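Local coordinates for bartonella effector protein (Bep) substrate of VirB T4SS (PDB 4YK1), which is a type IV-secreted bacterial effector whose full-length form probably AMPylates proteins, this piece being its BID domain, a helical domain of such secretion substrates, at residues Lys46-Leu55 against Ile76-Lys87. Sequence-based numbering, arbitrary orientation.
Sequences KLIYNNPEIL and IINSPKSIGRLK
The backbone carbonyl of Pro80 is gripped by two donors: Tyr49 OH gives it a hydrogen bond of 2.7 Å from OH to Pro80 O, and Ile83 N approaches from the opposite face of the carbonyl plane. The hydroxyl thereby ties the turn 80-83, helical in its backbone angles but not a regular helix, to the last residue of helix 32-49. Tyrosine suits the place because its long flat side chain offers two apolar faces and a polar end. Its chi1 of -61° carries the ring toward 80-86, and chi2 (-70°) turns its faces to two isoleucines. Beta-branched Ile83 lays CG2 over one face in a CH-pi contact, 3.9 Å from the ring centroid, while Ile48 CG2, from the same helix, covers the centre of the other. The same Ile83 methyl touches Ile54 CD1 at 3.8 Å and packs against Leu55 CD2.

Farther along, Lys87 N donates to Ile48 O, a carbonyl of the last helical turn, at 2.8 Å. A water joins Tyr49 O to Arg85 O. Asn50 suits the positive phi (63°) that ends the helix, and its OD1 accepts from Lys46 NZ at 2.7 Å. Lys87, long enough to run past Leu47 O, brings NZ to Asn50 OD1 from the opposite face, above the amide plane, in a longer bond of 3.2 Å. Sharing this acceptor probably eases the proximity of two like charges.

Helix 97-140 backs the contact through Ile48, Pro80 and Leu86. The connection following helix 67-78 is thus fastened across the end of helix 32-49, within the BID fold, a four-helix bundle topped with a hook.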
loop_
_atom_site.group_PDB
_atom_site.type_symbol
_atom_site.label_atom_id
_atom_site.label_comp_id
_atom_site.label_asym_id
_atom_site.label_seq_id
_atom_site.Cartn_x
_atom_site.Cartn_y
_atom_site.Cartn_z
ATOM N N LYS A 46 -2.708 2.779 15.625
ATOM C CA LYS A 46 -2.479 3.034 17.043
ATOM C C LYS A 46 -3.806 3.308 17.760
ATOM O O LYS A 46 -4.081 2.751 18.832
ATOM C CB LYS A 46 -1.504 4.205 17.217
ATOM C CG LYS A 46 -1.463 4.788 18.628
ATOM C CD LYS A 46 -0.867 3.816 19.619
ATOM C CE LYS A 46 -0.773 4.441 21.009
ATOM N NZ LYS A 46 -0.401 3.427 22.023
ATOM N N LEU A 47 -4.649 4.137 17.152
ATOM C CA LEU A 47 -5.966 4.454 17.720
ATOM C C LEU A 47 -6.869 3.242 17.890
ATOM O O LEU A 47 -7.608 3.130 18.873
ATOM C CB LEU A 47 -6.690 5.471 16.837
ATOM C CG LEU A 47 -6.181 6.906 16.973
ATOM C CD1 LEU A 47 -6.909 7.809 15.990
ATOM C CD2 LEU A 47 -6.363 7.389 18.411
ATOM N N ILE A 48 -6.840 2.351 16.905
ATOM C CA ILE A 48 -7.792 1.264 16.848
ATOM C C ILE A 48 -7.286 0.047 17.621
ATOM O O ILE A 48 -8.035 -0.570 18.376
ATOM C CB ILE A 48 -8.105 0.871 15.388
ATOM C CG1 ILE A 48 -8.704 2.053 14.626
ATOM C CG2 ILE A 48 -9.071 -0.323 15.350
ATOM C CD1 ILE A 48 -8.611 1.884 13.126
ATOM N N TYR A 49 -6.015 -0.291 17.416
ATOM C CA TYR A 49 -5.474 -1.567 17.863
ATOM C C TYR A 49 -4.367 -1.401 18.898
ATOM O O TYR A 49 -3.817 -2.398 19.364
ATOM C CB TYR A 49 -4.935 -2.362 16.664
ATOM C CG TYR A 49 -5.981 -2.707 15.621
ATOM C CD1 TYR A 49 -6.975 -3.636 15.892
ATOM C CD2 TYR A 49 -5.972 -2.103 14.372
ATOM C CE1 TYR A 49 -7.935 -3.949 14.962
ATOM C CE2 TYR A 49 -6.926 -2.416 13.420
ATOM C CZ TYR A 49 -7.903 -3.337 13.727
ATOM O OH TYR A 49 -8.858 -3.658 12.798
ATOM N N ASN A 50 -4.032 -0.148 19.221
ATOM C CA ASN A 50 -2.976 0.186 20.176
ATOM C C ASN A 50 -1.645 -0.316 19.657
ATOM O O ASN A 50 -0.741 -0.617 20.429
ATOM C CB ASN A 50 -3.261 -0.398 21.576
ATOM C CG ASN A 50 -2.528 0.353 22.670
ATOM O OD1 ASN A 50 -2.303 1.559 22.558
ATOM N ND2 ASN A 50 -2.137 -0.355 23.724
ATOM N N ASN A 51 -1.522 -0.405 18.341
ATOM C CA ASN A 51 -0.282 -0.871 17.758
ATOM C C ASN A 51 -0.093 -0.286 16.367
ATOM O O ASN A 51 -0.723 -0.732 15.407
ATOM C CB ASN A 51 -0.259 -2.400 17.719
ATOM C CG ASN A 51 1.011 -2.942 17.105
ATOM O OD1 ASN A 51 1.931 -2.189 16.805
ATOM N ND2 ASN A 51 1.076 -4.256 16.932
ATOM N N PRO A 52 0.803 0.703 16.256
ATOM C CA PRO A 52 1.081 1.410 15.000
ATOM C C PRO A 52 1.536 0.472 13.884
ATOM O O PRO A 52 1.288 0.762 12.719
ATOM C CB PRO A 52 2.221 2.381 15.370
ATOM C CG PRO A 52 2.303 2.376 16.860
ATOM C CD PRO A 52 1.731 1.088 17.338
ATOM N N GLU A 53 2.183 -0.640 14.231
ATOM C CA GLU A 53 2.776 -1.490 13.193
ATOM C C GLU A 53 2.007 -2.799 12.947
ATOM O O GLU A 53 2.513 -3.714 12.292
ATOM C CB GLU A 53 4.241 -1.802 13.541
ATOM C CG GLU A 53 5.164 -0.563 13.629
ATOM C CD GLU A 53 5.110 0.350 12.391
ATOM O OE1 GLU A 53 5.060 -0.162 11.248
ATOM O OE2 GLU A 53 5.129 1.592 12.565
ATOM N N ILE A 54 0.774 -2.877 13.434
ATOM C CA ILE A 54 0.004 -4.113 13.330
ATOM C C ILE A 54 -0.176 -4.546 11.862
ATOM O O ILE A 54 -0.239 -5.733 11.573
ATOM C CB ILE A 54 -1.364 -3.977 14.069
ATOM C CG1 ILE A 54 -1.954 -5.355 14.374
ATOM C CG2 ILE A 54 -2.368 -3.107 13.273
ATOM C CD1 ILE A 54 -3.030 -5.317 15.465
ATOM N N LEU A 55 -0.220 -3.596 10.934
ATOM C CA LEU A 55 -0.347 -3.939 9.513
ATOM C C LEU A 55 0.980 -3.827 8.747
ATOM O O LEU A 55 0.988 -3.755 7.513
ATOM C CB LEU A 55 -1.382 -3.038 8.832
ATOM C CG LEU A 55 -2.806 -3.042 9.413
ATOM C CD1 LEU A 55 -3.662 -2.066 8.627
ATOM C CD2 LEU A 55 -3.425 -4.437 9.359
ATOM N N ILE A 76 -11.134 -5.900 6.791
ATOM C CA ILE A 76 -11.133 -5.010 7.950
ATOM C C ILE A 76 -12.533 -4.507 8.220
ATOM O O ILE A 76 -12.991 -4.474 9.351
ATOM C CB ILE A 76 -10.177 -3.826 7.751
ATOM C CG1 ILE A 76 -8.727 -4.297 7.772
ATOM C CG2 ILE A 76 -10.431 -2.719 8.818
ATOM C CD1 ILE A 76 -7.749 -3.188 7.341
ATOM N N ILE A 77 -13.236 -4.122 7.171
ATOM C CA ILE A 77 -14.558 -3.586 7.384
ATOM C C ILE A 77 -15.532 -4.734 7.677
ATOM O O ILE A 77 -16.471 -4.549 8.456
ATOM C CB ILE A 77 -14.984 -2.692 6.197
ATOM C CG1 ILE A 77 -16.085 -1.730 6.623
ATOM C CG2 ILE A 77 -15.402 -3.505 5.010
ATOM C CD1 ILE A 77 -15.907 -0.343 6.066
ATOM N N ASN A 78 -15.292 -5.923 7.124
ATOM C CA ASN A 78 -16.141 -7.082 7.435
ATOM C C ASN A 78 -16.091 -7.399 8.935
ATOM O O ASN A 78 -17.094 -7.763 9.520
ATOM C CB ASN A 78 -15.717 -8.346 6.687
ATOM C CG ASN A 78 -16.059 -8.334 5.223
ATOM O OD1 ASN A 78 -16.888 -7.557 4.756
ATOM N ND2 ASN A 78 -15.439 -9.255 4.483
ATOM N N SER A 79 -14.905 -7.303 9.539
ATOM C CA SER A 79 -14.756 -7.565 10.978
ATOM C C SER A 79 -13.440 -6.992 11.474
ATOM O O SER A 79 -12.388 -7.635 11.393
ATOM C CB SER A 79 -14.842 -9.074 11.275
ATOM O OG SER A 79 -14.879 -9.312 12.682
ATOM N N PRO A 80 -13.484 -5.752 11.971
ATOM C CA PRO A 80 -12.277 -5.061 12.413
ATOM C C PRO A 80 -11.498 -5.865 13.453
ATOM O O PRO A 80 -10.273 -5.846 13.456
ATOM C CB PRO A 80 -12.828 -3.761 13.013
ATOM C CG PRO A 80 -14.070 -3.508 12.203
ATOM C CD PRO A 80 -14.680 -4.892 12.042
ATOM N N LYS A 81 -12.203 -6.600 14.299
ATOM C CA LYS A 81 -11.524 -7.325 15.367
ATOM C C LYS A 81 -10.744 -8.534 14.847
ATOM O O LYS A 81 -9.976 -9.117 15.601
ATOM C CB LYS A 81 -12.526 -7.781 16.438
ATOM C CG LYS A 81 -13.382 -8.935 16.031
ATOM C CD LYS A 81 -14.327 -9.307 17.177
ATOM C CE LYS A 81 -15.122 -10.542 16.818
ATOM N NZ LYS A 81 -16.073 -10.937 17.905
ATOM N N SER A 82 -10.928 -8.920 13.579
ATOM C CA SER A 82 -10.091 -9.985 13.010
ATOM C C SER A 82 -8.606 -9.622 13.123
ATOM O O SER A 82 -7.757 -10.489 13.336
ATOM C CB SER A 82 -10.430 -10.245 11.538
ATOM O OG SER A 82 -10.234 -9.087 10.733
ATOM N N ILE A 83 -8.303 -8.338 12.981
ATOM C CA ILE A 83 -6.905 -7.866 13.002
ATOM C C ILE A 83 -6.303 -7.999 14.398
ATOM O O ILE A 83 -5.138 -8.376 14.571
ATOM C CB ILE A 83 -6.807 -6.421 12.525
ATOM C CG1 ILE A 83 -7.442 -6.252 11.122
ATOM C CG2 ILE A 83 -5.354 -5.941 12.554
ATOM C CD1 ILE A 83 -6.862 -7.146 10.037
ATOM N N GLY A 84 -7.098 -7.651 15.393
ATOM C CA GLY A 84 -6.686 -7.760 16.773
ATOM C C GLY A 84 -7.768 -7.105 17.591
ATOM O O GLY A 84 -8.737 -6.587 17.046
ATOM N N ARG A 85 -7.589 -7.120 18.900
ATOM C CA ARG A 85 -8.513 -6.490 19.833
ATOM C C ARG A 85 -8.553 -4.978 19.657
ATOM O O ARG A 85 -7.511 -4.323 19.517
ATOM C CB ARG A 85 -8.103 -6.861 21.261
ATOM C CG ARG A 85 -8.961 -6.317 22.350
ATOM C CD ARG A 85 -8.511 -6.936 23.669
ATOM N NE ARG A 85 -8.890 -6.131 24.823
ATOM C CZ ARG A 85 -9.262 -6.641 25.992
ATOM N NH1 ARG A 85 -9.306 -7.958 26.160
ATOM N NH2 ARG A 85 -9.592 -5.834 26.993
ATOM N N LEU A 86 -9.766 -4.441 19.658
ATOM C CA LEU A 86 -10.002 -3.001 19.525
ATOM C C LEU A 86 -9.828 -2.282 20.842
ATOM O O LEU A 86 -10.128 -2.830 21.895
ATOM C CB LEU A 86 -11.421 -2.731 18.998
ATOM C CG LEU A 86 -11.611 -2.610 17.492
ATOM C CD1 LEU A 86 -11.071 -3.830 16.788
ATOM C CD2 LEU A 86 -13.088 -2.380 17.177
ATOM N N LYS A 87 -9.366 -1.038 20.769
ATOM C CA LYS A 87 -9.140 -0.235 21.957
ATOM C C LYS A 87 -10.487 0.241 22.510
ATOM O O LYS A 87 -11.397 0.580 21.742
ATOM C CB LYS A 87 -8.231 0.944 21.599
ATOM C CG LYS A 87 -7.378 1.485 22.708
ATOM C CD LYS A 87 -6.224 2.274 22.091
ATOM C CE LYS A 87 -5.524 3.144 23.100
ATOM N NZ LYS A 87 -4.472 3.940 22.398
HETATM O O HOH W 1 -5.001 -4.964 19.247
#